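Beta-N-acetylglucosaminidase-like protein Glycoside hydrolase family 20 (Flavobacterium johnsoniae, PDB 6YHH) probably hydrolyses terminal N-acetylglucosamine residues of chitin-derived oligosaccharides, acting as a family 20 beta-N-acetylhexosaminidase in bacterial chitin breakdown. Local coordinates at residues P282-S287 with T346-Q351; G87-E92 with R442-E447; D53-I58 with Q122-D127. All blocks are in the same frame, centred on the assembly; numbering follows the deposited sequence.

Interaction 1. Residues P282-S287 with T346-Q351; sequences PTLDPS and TYFTMQ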
ATOM      1  N   PRO A 282      -6.299 -28.385 -20.307  1.00  9.64           N
ATOM      2  CA  PRO A 282      -5.060 -29.073 -19.969  1.00 10.19           C
ATOM      3  C   PRO A 282      -5.148 -29.756 -18.572  1.00 10.85           C
ATOM      4  O   PRO A 282      -5.554 -29.141 -17.595  1.00 11.16           O
ATOM      5  CB  PRO A 282      -4.012 -27.942 -19.951  1.00  9.70           C
ATOM      6  CG  PRO A 282      -4.540 -26.955 -20.969  1.00  9.55           C
ATOM      7  CD  PRO A 282      -6.023 -26.985 -20.726  1.00  9.79           C
ATOM      8  N   THR A 283      -4.857 -31.025 -18.557  1.00  9.80           N
ATOM      9  CA  THR A 283      -5.080 -31.877 -17.411  1.00 10.14           C
ATOM     10  C   THR A 283      -3.895 -32.828 -17.274  1.00  9.75           C
ATOM     11  O   THR A 283      -3.473 -33.519 -18.260  1.00 10.28           O
ATOM     12  CB  THR A 283      -6.385 -32.755 -17.593  1.00 10.30           C
ATOM     13  OG1 THR A 283      -7.485 -31.945 -17.990  1.00 10.87           O
ATOM     14  CG2 THR A 283      -6.803 -33.457 -16.330  1.00 11.44           C
ATOM     15  N   LEU A 284      -3.422 -32.993 -16.052  1.00  9.88           N
ATOM     16  CA  LEU A 284      -2.394 -34.015 -15.791  1.00 10.62           C
ATOM     17  C   LEU A 284      -2.867 -35.422 -16.092  1.00  9.69           C
ATOM     18  O   LEU A 284      -4.038 -35.743 -15.918  1.00  9.65           O
ATOM     19  CB  LEU A 284      -2.007 -33.974 -14.335  1.00 11.98           C
ATOM     20  CG  LEU A 284      -1.068 -32.842 -13.978  1.00 14.64           C
ATOM     21  CD1 LEU A 284      -0.835 -31.603 -14.802  1.00 15.13           C
ATOM     22  CD2 LEU A 284      -0.716 -32.835 -12.473  1.00 13.71           C
ATOM     23  N   ASP A 285      -1.927 -36.234 -16.549  1.00 11.02           N
ATOM     24  CA  ASP A 285      -2.209 -37.618 -16.976  1.00 12.34           C
ATOM     25  C   ASP A 285      -2.050 -38.581 -15.828  1.00 12.22           C
ATOM     26  O   ASP A 285      -0.921 -38.923 -15.424  1.00 13.19           O
ATOM     27  CB  ASP A 285      -1.315 -37.995 -18.188  1.00 12.06           C
ATOM     28  CG  ASP A 285      -1.533 -39.404 -18.699  1.00 13.69           C
ATOM     29  OD1 ASP A 285      -2.323 -40.193 -18.134  1.00 13.17           O
ATOM     30  OD2 ASP A 285      -0.855 -39.732 -19.734  1.00 13.19           O
ATOM     31  N   PRO A 286      -3.178 -39.135 -15.336  1.00 11.65           N
ATOM     32  CA  PRO A 286      -3.091 -40.028 -14.178  1.00 12.39           C
ATOM     33  C   PRO A 286      -2.617 -41.467 -14.524  1.00 14.01           C
ATOM     34  O   PRO A 286      -2.505 -42.265 -13.584  1.00 14.45           O
ATOM     35  CB  PRO A 286      -4.526 -40.100 -13.717  1.00 12.95           C
ATOM     36  CG  PRO A 286      -5.338 -40.014 -14.981  1.00 12.62           C
ATOM     37  CD  PRO A 286      -4.545 -39.058 -15.847  1.00 13.13           C
ATOM     38  N   SER A 287      -2.393 -41.708 -15.808  1.00 13.07           N
ATOM     39  CA  SER A 287      -1.859 -42.997 -16.274  1.00 14.01           C
ATOM     40  C   SER A 287      -0.369 -42.973 -16.406  1.00 16.62           C
ATOM     41  O   SER A 287       0.262 -44.041 -16.626  1.00 17.95           O
ATOM     42  CB  SER A 287      -2.573 -43.361 -17.580  1.00 14.54           C
ATOM     43  OG  SER A 287      -2.032 -42.774 -18.724  1.00 15.09           O
ATOM     44  N   THR A 346     -10.355 -39.732  -8.384  1.00 10.78           N
ATOM     45  CA  THR A 346     -10.221 -40.120  -6.976  1.00 10.90           C
ATOM     46  C   THR A 346      -9.056 -41.106  -6.822  1.00 11.75           C
ATOM     47  O   THR A 346      -8.291 -41.025  -5.869  1.00 10.95           O
ATOM     48  CB  THR A 346     -11.519 -40.779  -6.514  1.00 10.75           C
ATOM     49  OG1 THR A 346     -12.585 -39.778  -6.500  1.00 12.25           O
ATOM     50  CG2 THR A 346     -11.342 -41.351  -5.062  1.00 12.17           C
ATOM     51  N   TYR A 347      -8.930 -42.058  -7.757  1.00 11.43           N
ATOM     52  CA  TYR A 347      -7.715 -42.916  -7.753  1.00 11.45           C
ATOM     53  C   TYR A 347      -6.390 -42.120  -7.763  1.00 11.69           C
ATOM     54  O   TYR A 347      -5.478 -42.353  -6.968  1.00 12.62           O
ATOM     55  CB  TYR A 347      -7.764 -43.820  -8.946  1.00 12.50           C
ATOM     56  CG  TYR A 347      -6.530 -44.660  -9.114  1.00 13.93           C
ATOM     57  CD1 TYR A 347      -5.475 -44.197  -9.793  1.00 15.17           C
ATOM     58  CD2 TYR A 347      -6.451 -45.947  -8.550  1.00 19.17           C
ATOM     59  CE1 TYR A 347      -4.305 -44.922  -9.895  1.00 18.20           C
ATOM     60  CE2 TYR A 347      -5.285 -46.703  -8.670  1.00 18.91           C
ATOM     61  CZ  TYR A 347      -4.224 -46.176  -9.343  1.00 21.03           C
ATOM     62  OH  TYR A 347      -3.010 -46.866  -9.524  1.00 26.27           O
ATOM     63  N   PHE A 348      -6.331 -41.148  -8.684  1.00 11.31           N
ATOM     64  CA  PHE A 348      -5.193 -40.221  -8.806  1.00 10.99           C
ATOM     65  C   PHE A 348      -4.949 -39.516  -7.482  1.00 10.75           C
ATOM     66  O   PHE A 348      -3.856 -39.515  -6.986  1.00 10.72           O
ATOM     67  CB  PHE A 348      -5.510 -39.205  -9.936  1.00 10.90           C
ATOM     68  CG  PHE A 348      -4.614 -38.031  -9.945  1.00 10.99           C
ATOM     69  CD1 PHE A 348      -3.330 -38.088 -10.497  1.00 11.25           C
ATOM     70  CD2 PHE A 348      -5.023 -36.837  -9.345  1.00 10.69           C
ATOM     71  CE1 PHE A 348      -2.476 -36.969 -10.478  1.00 11.26           C
ATOM     72  CE2 PHE A 348      -4.179 -35.713  -9.337  1.00  9.48           C
ATOM     73  CZ  PHE A 348      -2.911 -35.790  -9.898  1.00 10.75           C
ATOM     74  N   THR A 349      -5.983 -38.930  -6.912  1.00  9.85           N
ATOM     75  CA  THR A 349      -5.939 -38.272  -5.622  1.00 10.56           C
ATOM     76  C   THR A 349      -5.413 -39.164  -4.486  1.00 10.27           C
ATOM     77  O   THR A 349      -4.537 -38.770  -3.691  1.00 11.50           O
ATOM     78  CB  THR A 349      -7.332 -37.728  -5.231  1.00 10.47           C
ATOM     79  OG1 THR A 349      -7.756 -36.793  -6.243  1.00 11.17           O
ATOM     80  CG2 THR A 349      -7.318 -37.080  -3.876  1.00 11.30           C
ATOM     81  N   MET A 350      -5.864 -40.426  -4.497  1.00 10.18           N
ATOM     82  CA  MET A 350      -5.427 -41.384  -3.463  1.00 11.87           C
ATOM     83  C   MET A 350      -4.013 -41.877  -3.672  1.00 13.14           C
ATOM     84  O   MET A 350      -3.399 -42.348  -2.672  1.00 13.01           O
ATOM     85  CB  MET A 350      -6.430 -42.554  -3.329  1.00 11.82           C
ATOM     86  CG  MET A 350      -7.731 -42.103  -2.639  1.00 12.58           C
ATOM     87  SD  MET A 350      -7.499 -41.322  -1.037  1.00 14.76           S
ATOM     88  CE  MET A 350      -6.480 -42.636  -0.312  1.00 15.91           C
ATOM     89  N   GLN A 351      -3.450 -41.698  -4.874  1.00 13.45           N
ATOM     90  CA  GLN A 351      -2.024 -41.912  -5.081  1.00 11.99           C
ATOM     91  C   GLN A 351      -1.175 -40.803  -4.401  1.00 12.27           C
ATOM     92  O   GLN A 351      -0.024 -40.994  -4.022  1.00 13.35           O
ATOM     93  CB  GLN A 351      -1.619 -42.071  -6.556  1.00 14.11           C
ATOM     94  CG  GLN A 351      -2.358 -43.086  -7.337  1.00 17.30           C
ATOM     95  CD  GLN A 351      -2.522 -44.375  -6.603  1.00 22.09           C
ATOM     96  OE1 GLN A 351      -3.658 -44.784  -6.235  1.00 31.81           O
ATOM     97  NE2 GLN A 351      -1.422 -45.009  -6.361  1.00 21.29           N
TER
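P286 and F348 meet across a loop-to-helix contact that shows how one aromatic ring can pack a loop against a helix, although no hydrogen bond links 282-287 to 346-351. The beta carbons of the two residues, P286 CB and F348 CB, approach to 4.0 Å, and P286 CB lies at the same 4.0 Å from F348 CD1, so the proline touches the ring near its root. At the far end of the ring, L284 CD2 comes to 4.5 Å from F348 CZ, a looser touch. Both neighbours reach the ring at an oblique angle. With CG anti to the backbone N (chi1 166°), the phenyl group of F348 swings off helix 341-358 toward the loop and runs alongside it from P286 to L284.

The loop has its own stiffening. D285 turns from the helix at CB, and its carboxylate folds back on S287: OD1 of D285 accepts the backbone N of S287 at 2.8 Å, from above the carboxylate plane, which makes an Asx turn. The hydroxyl OG of S287 donates to OD1 of D285 at 2.7 Å, here on the syn side and close to the plane. Two donors thus converge on one carboxylate oxygen.

Further out, the carbonyls of L284, D285 and P286 are hydrogen-bonded to W323 NE1, T291 OG1 and Y292 OH respectively. T291 and Y292 belong to helix 289-302, and L295 of that helix touches both L284 and F348. The contact therefore sits where the loop enters one helix of the outer layer of the TIM barrel and leans on another.

Polar and apolar work are divided: hydrogen bonds shape the loop and tie it to its surroundings, whereas the touches on F348 are apolar and buried.

Interaction 2. Residues G87-E92 with R442-E447; sequences GLYEDE and RILGGE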
ATOM      1  N   GLY A  87      -3.646 -24.621  14.341  1.00 16.96           N
ATOM      2  CA  GLY A  87      -4.260 -25.818  13.854  1.00 21.42           C
ATOM      3  C   GLY A  87      -5.729 -25.658  14.145  1.00 19.48           C
ATOM      4  O   GLY A  87      -6.209 -24.585  14.617  1.00 21.28           O
ATOM      5  N   LEU A  88      -6.435 -26.763  13.928  1.00 15.91           N
ATOM      6  CA  LEU A  88      -7.847 -26.826  14.187  1.00 14.16           C
ATOM      7  C   LEU A  88      -8.103 -27.446  15.616  1.00 14.20           C
ATOM      8  O   LEU A  88      -7.175 -28.040  16.229  1.00 15.12           O
ATOM      9  CB  LEU A  88      -8.443 -27.797  13.196  1.00 15.86           C
ATOM     10  CG  LEU A  88      -8.232 -27.488  11.731  1.00 14.73           C
ATOM     11  CD1 LEU A  88      -9.041 -28.523  10.941  1.00 16.09           C
ATOM     12  CD2 LEU A  88      -8.668 -26.065  11.457  1.00 14.86           C
ATOM     13  N   TYR A  89      -9.310 -27.234  16.079  1.00 14.10           N
ATOM     14  CA  TYR A  89      -9.852 -27.691  17.356  1.00 15.68           C
ATOM     15  C   TYR A  89      -9.169 -27.098  18.555  1.00 16.21           C
ATOM     16  O   TYR A  89      -9.257 -27.664  19.629  1.00 18.69           O
ATOM     17  CB  TYR A  89      -9.738 -29.215  17.461  1.00 16.59           C
ATOM     18  CG  TYR A  89     -10.207 -29.977  16.265  1.00 17.53           C
ATOM     19  CD1 TYR A  89     -11.595 -30.075  16.010  1.00 19.84           C
ATOM     20  CD2 TYR A  89      -9.328 -30.724  15.509  1.00 21.13           C
ATOM     21  CE1 TYR A  89     -12.065 -30.753  14.915  1.00 19.93           C
ATOM     22  CE2 TYR A  89      -9.822 -31.477  14.358  1.00 19.15           C
ATOM     23  CZ  TYR A  89     -11.174 -31.453  14.091  1.00 22.20           C
ATOM     24  OH  TYR A  89     -11.698 -32.244  13.030  1.00 22.60           O
ATOM     25  N   GLU A  90      -8.452 -25.974  18.444  1.00 14.75           N
ATOM     26  CA  GLU A  90      -7.904 -25.352  19.610  1.00 14.97           C
ATOM     27  C   GLU A  90      -8.983 -24.675  20.409  1.00 13.24           C
ATOM     28  O   GLU A  90      -9.988 -24.214  19.895  1.00 13.12           O
ATOM     29  CB  GLU A  90      -6.887 -24.293  19.201  1.00 16.52           C
ATOM     30  CG  GLU A  90      -5.603 -24.795  18.640  1.00 20.16           C
ATOM     31  CD  GLU A  90      -4.702 -25.328  19.739  1.00 22.83           C
ATOM     32  OE1 GLU A  90      -4.281 -24.557  20.702  1.00 22.22           O
ATOM     33  OE2 GLU A  90      -4.493 -26.558  19.652  1.00 24.82           O
ATOM     34  N   ASP A  91      -8.742 -24.564  21.707  1.00 12.73           N
ATOM     35  CA  ASP A  91      -9.584 -23.766  22.565  1.00 11.82           C
ATOM     36  C   ASP A  91      -9.222 -22.302  22.351  1.00 11.79           C
ATOM     37  O   ASP A  91      -8.104 -21.849  22.724  1.00 13.64           O
ATOM     38  CB  ASP A  91      -9.327 -24.140  24.071  1.00 12.71           C
ATOM     39  CG  ASP A  91     -10.184 -23.381  24.996  1.00 13.65           C
ATOM     40  OD1 ASP A  91     -10.738 -22.348  24.654  1.00 14.74           O
ATOM     41  OD2 ASP A  91     -10.305 -23.737  26.203  1.00 15.15           O
ATOM     42  N   GLU A  92     -10.097 -21.570  21.655  1.00 11.26           N
ATOM     43  CA  GLU A  92      -9.848 -20.164  21.257  1.00 11.24           C
ATOM     44  C   GLU A  92     -10.688 -19.239  22.097  1.00 10.09           C
ATOM     45  O   GLU A  92     -10.865 -18.057  21.768  1.00 10.66           O
ATOM     46  CB  GLU A  92     -10.242 -19.983  19.749  1.00 10.59           C
ATOM     47  CG  GLU A  92      -9.328 -20.714  18.820  1.00 11.13           C
ATOM     48  CD  GLU A  92      -9.775 -20.451  17.395  1.00 11.28           C
ATOM     49  OE1 GLU A  92      -9.462 -19.318  16.927  1.00 11.30           O
ATOM     50  OE2 GLU A  92     -10.492 -21.282  16.800  1.00 10.82           O
ATOM     51  N   ARG A 442     -18.542 -32.973  11.906  1.00 14.27           N
ATOM     52  CA  ARG A 442     -17.716 -33.044  10.686  1.00 13.82           C
ATOM     53  C   ARG A 442     -17.725 -31.721   9.914  1.00 12.21           C
ATOM     54  O   ARG A 442     -16.944 -31.606   8.994  1.00 12.83           O
ATOM     55  CB  ARG A 442     -18.214 -34.159   9.763  1.00 14.20           C
ATOM     56  CG  ARG A 442     -17.832 -35.553  10.280  1.00 17.61           C
ATOM     57  CD  ARG A 442     -18.363 -36.680   9.400  1.00 18.94           C
ATOM     58  NE  ARG A 442     -18.282 -37.898  10.212  1.00 21.45           N
ATOM     59  CZ  ARG A 442     -19.275 -38.772  10.404  1.00 22.03           C
ATOM     60  NH1 ARG A 442     -20.466 -38.726   9.806  1.00 21.35           N
ATOM     61  NH2 ARG A 442     -19.040 -39.754  11.275  1.00 26.60           N
ATOM     62  N   ILE A 443     -18.657 -30.802  10.187  1.00 12.52           N
ATOM     63  CA  ILE A 443     -18.639 -29.509   9.531  1.00 12.76           C
ATOM     64  C   ILE A 443     -17.585 -28.640  10.210  1.00 12.12           C
ATOM     65  O   ILE A 443     -17.769 -28.085  11.326  1.00 14.44           O
ATOM     66  CB  ILE A 443     -20.007 -28.854   9.570  1.00 13.19           C
ATOM     67  CG1 ILE A 443     -21.050 -29.741   8.884  1.00 14.71           C
ATOM     68  CG2 ILE A 443     -19.987 -27.518   8.845  1.00 14.43           C
ATOM     69  CD1 ILE A 443     -22.507 -29.355   9.122  1.00 16.71           C
ATOM     70  N   LEU A 444     -16.429 -28.598   9.623  1.00 11.94           N
ATOM     71  CA  LEU A 444     -15.309 -27.904  10.275  1.00 11.70           C
ATOM     72  C   LEU A 444     -15.536 -26.383  10.287  1.00 10.96           C
ATOM     73  O   LEU A 444     -15.053 -25.684  11.190  1.00 11.57           O
ATOM     74  CB  LEU A 444     -13.961 -28.174   9.562  1.00 12.18           C
ATOM     75  CG  LEU A 444     -13.557 -29.621   9.526  1.00 13.11           C
ATOM     76  CD1 LEU A 444     -12.251 -29.869   8.787  1.00 13.33           C
ATOM     77  CD2 LEU A 444     -13.428 -30.157  10.944  1.00 15.60           C
ATOM     78  N   GLY A 445     -16.205 -25.847   9.262  1.00  9.67           N
ATOM     79  CA  GLY A 445     -16.408 -24.418   9.182  1.00 10.80           C
ATOM     80  C   GLY A 445     -16.567 -23.971   7.749  1.00 10.35           C
ATOM     81  O   GLY A 445     -17.128 -24.702   6.909  1.00  9.78           O
ATOM     82  N   GLY A 446     -16.117 -22.748   7.460  1.00 10.45           N
ATOM     83  CA  GLY A 446     -16.317 -22.189   6.110  1.00 11.08           C
ATOM     84  C   GLY A 446     -15.157 -21.318   5.717  1.00 10.04           C
ATOM     85  O   GLY A 446     -14.298 -20.978   6.546  1.00 10.15           O
ATOM     86  N   GLU A 447     -15.182 -20.945   4.435  1.00 10.54           N
ATOM     87  CA  GLU A 447     -14.165 -20.116   3.896  1.00 10.42           C
ATOM     88  C   GLU A 447     -14.642 -19.227   2.753  1.00  8.68           C
ATOM     89  O   GLU A 447     -15.213 -19.731   1.785  1.00  9.35           O
ATOM     90  CB  GLU A 447     -13.086 -21.060   3.467  1.00 11.82           C
ATOM     91  CG  GLU A 447     -11.902 -20.489   2.880  1.00 12.19           C
ATOM     92  CD  GLU A 447     -10.882 -21.632   2.595  1.00 11.90           C
ATOM     93  OE1 GLU A 447     -10.657 -21.893   1.400  1.00 10.81           O
ATOM     94  OE2 GLU A 447     -10.304 -22.243   3.547  1.00 12.61           O
TER
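L88 meets L444 methyl to methyl, the CD1 atoms of the two leucines lying 4.1 Å apart, with the side chains crossing at about a right angle. The two residues are far apart in sequence, and the backbones stay well separated, the CA atoms of L88 and L444 being 8.5 Å from each other; side chains alone span the distance. L88 also rests on W146, which touches L444 as well, so three apolar groups come together.

At Y89 the backbone N is hydrogen-bonded to T145 OG1. The ring reaches across to the other branch of the leucine: L444 CD2 lies 3.4 Å from Y89 OH and 4.1 Å from Y89 CZ. The approach is slanted, the polar tip of the tyrosine lying against a methyl group, and the Y89 side chain also touches K405. Within the loop, then, CD1 of L444 meets L88 and CD2 meets Y89; with CG of L444 anti to its carbonyl carbon (chi1 -61°), the fork of the side chain is held toward the loop, one methyl for each residue.

L444 stands near the start of strand 443-450, the strand of the catalytic TIM barrel that pairs in parallel with 146-152 on one side and 406-408 on the other. Its backbone is hydrogen-bonded to both W146 and T406. The loop that leans on it belongs to the N-terminal family 20 domain 2, so this is a contact between domains, made at the end of the barrel where this strand begins.

Beyond Y89, E90 and D91 lie farther from the strand. D91 OD1 is hydrogen-bonded to S93 OG and D91 OD2 to T108 OG1, and E92 forms a salt bridge with R147, its OE1 also meeting H115 NE2 in a hydrogen bond.

Interaction 3. Residues D53-I58 with Q122-D127; sequences DGRTGI and QLLQND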
ATOM      1  N   ASP A  53      -2.920   3.343  20.358  1.00  8.50           N
ATOM      2  CA  ASP A  53      -2.288   4.671  20.381  1.00  8.40           C
ATOM      3  C   ASP A  53      -2.588   5.418  19.105  1.00  8.80           C
ATOM      4  O   ASP A  53      -2.857   6.626  19.105  1.00  8.85           O
ATOM      5  CB  ASP A  53      -0.786   4.547  20.590  1.00  9.05           C
ATOM      6  CG  ASP A  53      -0.193   5.728  21.440  1.00  9.71           C
ATOM      7  OD1 ASP A  53      -0.899   6.659  21.814  1.00 11.41           O
ATOM      8  OD2 ASP A  53       1.016   5.600  21.712  1.00 12.48           O
ATOM      9  N   GLY A  54      -2.551   4.708  17.964  1.00  9.21           N
ATOM     10  CA  GLY A  54      -2.861   5.385  16.709  1.00  8.83           C
ATOM     11  C   GLY A  54      -4.277   5.979  16.672  1.00  8.88           C
ATOM     12  O   GLY A  54      -4.542   6.976  16.028  1.00  9.06           O
ATOM     13  N   ARG A  55      -5.205   5.324  17.359  1.00  8.40           N
ATOM     14  CA  ARG A  55      -6.561   5.812  17.392  1.00  8.51           C
ATOM     15  C   ARG A  55      -6.828   6.924  18.381  1.00  9.51           C
ATOM     16  O   ARG A  55      -7.841   7.643  18.257  1.00  9.63           O
ATOM     17  CB  ARG A  55      -7.508   4.656  17.754  1.00  8.96           C
ATOM     18  CG  ARG A  55      -7.505   3.467  16.854  1.00  9.20           C
ATOM     19  CD  ARG A  55      -8.574   2.483  17.184  1.00  9.08           C
ATOM     20  NE  ARG A  55      -8.415   1.255  16.443  1.00  9.70           N
ATOM     21  CZ  ARG A  55      -9.233   0.224  16.485  1.00 10.46           C
ATOM     22  NH1 ARG A  55     -10.384   0.344  17.153  1.00  9.99           N
ATOM     23  NH2 ARG A  55      -8.974  -0.848  15.778  1.00  9.20           N
ATOM     24  N   THR A  56      -5.954   7.053  19.373  1.00  9.79           N
ATOM     25  CA  THR A  56      -6.183   7.920  20.526  1.00 10.91           C
ATOM     26  C   THR A  56      -5.224   9.058  20.740  1.00 11.32           C
ATOM     27  O   THR A  56      -5.586  10.050  21.454  1.00 11.89           O
ATOM     28  CB  THR A  56      -6.210   7.119  21.831  1.00 10.66           C
ATOM     29  OG1 THR A  56      -4.990   6.397  22.061  1.00 11.20           O
ATOM     30  CG2 THR A  56      -7.364   6.168  21.823  1.00 12.77           C
ATOM     31  N   GLY A  57      -3.986   8.910  20.221  1.00 11.55           N
ATOM     32  CA  GLY A  57      -3.051  10.033  20.302  1.00 12.27           C
ATOM     33  C   GLY A  57      -2.550  10.265  21.730  1.00 11.69           C
ATOM     34  O   GLY A  57      -2.130  11.418  22.048  1.00 11.58           O
ATOM     35  N   ILE A  58      -2.493   9.223  22.531  1.00 12.16           N
ATOM     36  CA  ILE A  58      -2.124   9.358  23.942  1.00 12.06           C
ATOM     37  C   ILE A  58      -0.632   9.395  24.155  1.00 12.54           C
ATOM     38  O   ILE A  58      -0.186  10.122  25.044  1.00 13.93           O
ATOM     39  CB  ILE A  58      -2.864   8.321  24.800  1.00 12.88           C
ATOM     40  CG1 ILE A  58      -4.344   8.707  24.805  1.00 16.52           C
ATOM     41  CG2 ILE A  58      -2.218   8.272  26.214  1.00 13.50           C
ATOM     42  CD1 ILE A  58      -5.285   7.719  25.442  1.00 17.42           C
ATOM     43  N   GLN A 122     -12.499  -3.009  19.619  1.00 10.09           N
ATOM     44  CA  GLN A 122     -13.855  -2.670  19.156  1.00 11.33           C
ATOM     45  C   GLN A 122     -14.710  -2.083  20.201  1.00 10.56           C
ATOM     46  O   GLN A 122     -15.660  -1.340  19.859  1.00 11.45           O
ATOM     47  CB  GLN A 122     -14.511  -3.905  18.571  1.00  9.79           C
ATOM     48  CG  GLN A 122     -13.863  -4.398  17.272  1.00 10.40           C
ATOM     49  CD  GLN A 122     -14.580  -5.625  16.702  1.00 11.66           C
ATOM     50  OE1 GLN A 122     -15.307  -6.326  17.413  1.00 11.28           O
ATOM     51  NE2 GLN A 122     -14.327  -5.921  15.413  1.00 11.95           N
ATOM     52  N   LEU A 123     -14.334  -2.288  21.464  1.00 11.18           N
ATOM     53  CA  LEU A 123     -15.102  -1.700  22.545  1.00 12.87           C
ATOM     54  C   LEU A 123     -14.800  -0.253  22.817  1.00 13.33           C
ATOM     55  O   LEU A 123     -15.546   0.441  23.543  1.00 12.43           O
ATOM     56  CB  LEU A 123     -14.852  -2.465  23.864  1.00 14.78           C
ATOM     57  CG  LEU A 123     -15.658  -3.629  24.355  1.00 19.10           C
ATOM     58  CD1 LEU A 123     -15.158  -3.924  25.805  1.00 20.87           C
ATOM     59  CD2 LEU A 123     -17.188  -3.359  24.345  1.00 16.31           C
ATOM     60  N   LEU A 124     -13.703   0.243  22.250  1.00 12.43           N
ATOM     61  CA  LEU A 124     -13.296   1.684  22.412  1.00 12.57           C
ATOM     62  C   LEU A 124     -14.352   2.627  22.053  1.00 12.76           C
ATOM     63  O   LEU A 124     -14.965   2.520  20.946  1.00 13.67           O
ATOM     64  CB  LEU A 124     -12.038   1.961  21.596  1.00 13.70           C
ATOM     65  CG  LEU A 124     -11.401   3.361  21.850  1.00 15.07           C
ATOM     66  CD1 LEU A 124     -10.866   3.489  23.243  1.00 16.19           C
ATOM     67  CD2 LEU A 124     -10.386   3.561  20.714  1.00 17.35           C
ATOM     68  N   GLN A 125     -14.641   3.552  22.959  1.00 11.90           N
ATOM     69  CA  GLN A 125     -15.607   4.609  22.778  1.00 13.65           C
ATOM     70  C   GLN A 125     -14.905   5.949  22.995  1.00 15.12           C
ATOM     71  O   GLN A 125     -13.779   6.015  23.490  1.00 13.43           O
ATOM     72  CB  GLN A 125     -16.791   4.490  23.764  1.00 13.79           C
ATOM     73  CG  GLN A 125     -17.472   3.129  23.756  1.00 15.08           C
ATOM     74  CD  GLN A 125     -18.055   2.695  22.455  1.00 18.11           C
ATOM     75  OE1 GLN A 125     -17.927   1.484  22.049  1.00 23.30           O
ATOM     76  NE2 GLN A 125     -18.824   3.551  21.862  1.00 20.03           N
ATOM     77  N   ASN A 126     -15.614   7.014  22.646  1.00 16.75           N
ATOM     78  CA  ASN A 126     -15.155   8.367  22.988  1.00 16.97           C
ATOM     79  C   ASN A 126     -16.345   9.289  23.123  1.00 18.66           C
ATOM     80  O   ASN A 126     -17.432   8.966  22.607  1.00 19.25           O
ATOM     81  CB  ASN A 126     -14.163   8.921  21.936  1.00 18.09           C
ATOM     82  CG  ASN A 126     -14.714   8.948  20.530  1.00 24.33           C
ATOM     83  OD1 ASN A 126     -15.526   9.888  20.173  1.00 22.30           O
ATOM     84  ND2 ASN A 126     -14.134   8.035  19.632  1.00 25.16           N
ATOM     85  N   ASP A 127     -16.103  10.395  23.786  1.00 16.34           N
ATOM     86  CA  ASP A 127     -17.010  11.523  23.782  1.00 18.70           C
ATOM     87  C   ASP A 127     -16.276  12.628  22.981  1.00 16.23           C
ATOM     88  O   ASP A 127     -15.542  12.295  22.028  1.00 17.15           O
ATOM     89  CB  ASP A 127     -17.440  11.934  25.188  1.00 19.02           C
ATOM     90  CG  ASP A 127     -16.292  12.271  26.123  1.00 20.61           C
ATOM     91  OD1 ASP A 127     -15.130  12.601  25.786  1.00 18.61           O
ATOM     92  OD2 ASP A 127     -16.547  12.217  27.344  1.00 23.70           O
TER
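L124 throws its CG anti to the backbone N (chi1 -171°), which carries one methyl, CD2, up to R55 and T56 together. R55 answers with a chain extended from CG to NE, so that the aliphatic length of the arginine runs antiparallel alongside the leucine. T56 has its hydroxyl lodged between backbone N and carbonyl carbon (chi1 59°), a rotation that presents the methyl CG2 to the leucine instead. One methyl, CD2 of L124, thereby meets two partners, R55 CD and T56 CG2, at 4.1 Å each.

The contact joins the C-terminal part of helix 40-56 to the turn that leads from helix 110-123 into strand 125-126, all within the N-terminal domain. D53 O accepts from two backbone donors, T56 N at 3.1 Å and G57 N at 2.8 Å, and G57 leaves helical angles with a positive phi. The second subunit lies close by: G54 O is hydrogen-bonded to T554 and N515 of that chain, and R55 packs on the same N515 of the second subunit.

R55 NE and T56 OG1 have partners outside the two segments. NE of R55 forms a salt bridge with E500, and T56 OG1 hydrogen-bonds to L52 O, four residues back. Two polar residues therefore meet L124 with carbon alone, the charge of the arginine probably being offset by E500 while its methylenes do hydrophobic work.

Overall arrangement
The three contacts sample different levels of the fold. Interaction 3 lies within the N-terminal domain beside the second subunit, interaction 1 within the outer layer of the catalytic barrel, and interaction 2 bridges the two. Interaction 2 is also intermediate in space: its centre is about 29 Å from that of interaction 1 and about 32 Å from that of interaction 3, whereas the centres of 1 and 3 are about 55 Å apart, on opposite sides of the chain's centre. Along the chain, interaction 3 is complete before interaction 1 begins; both segments of interaction 1 fall between the two of interaction 2, while those of 2 and 3 alternate. None touches another: these are separate apolar contacts, one in each domain and one between them.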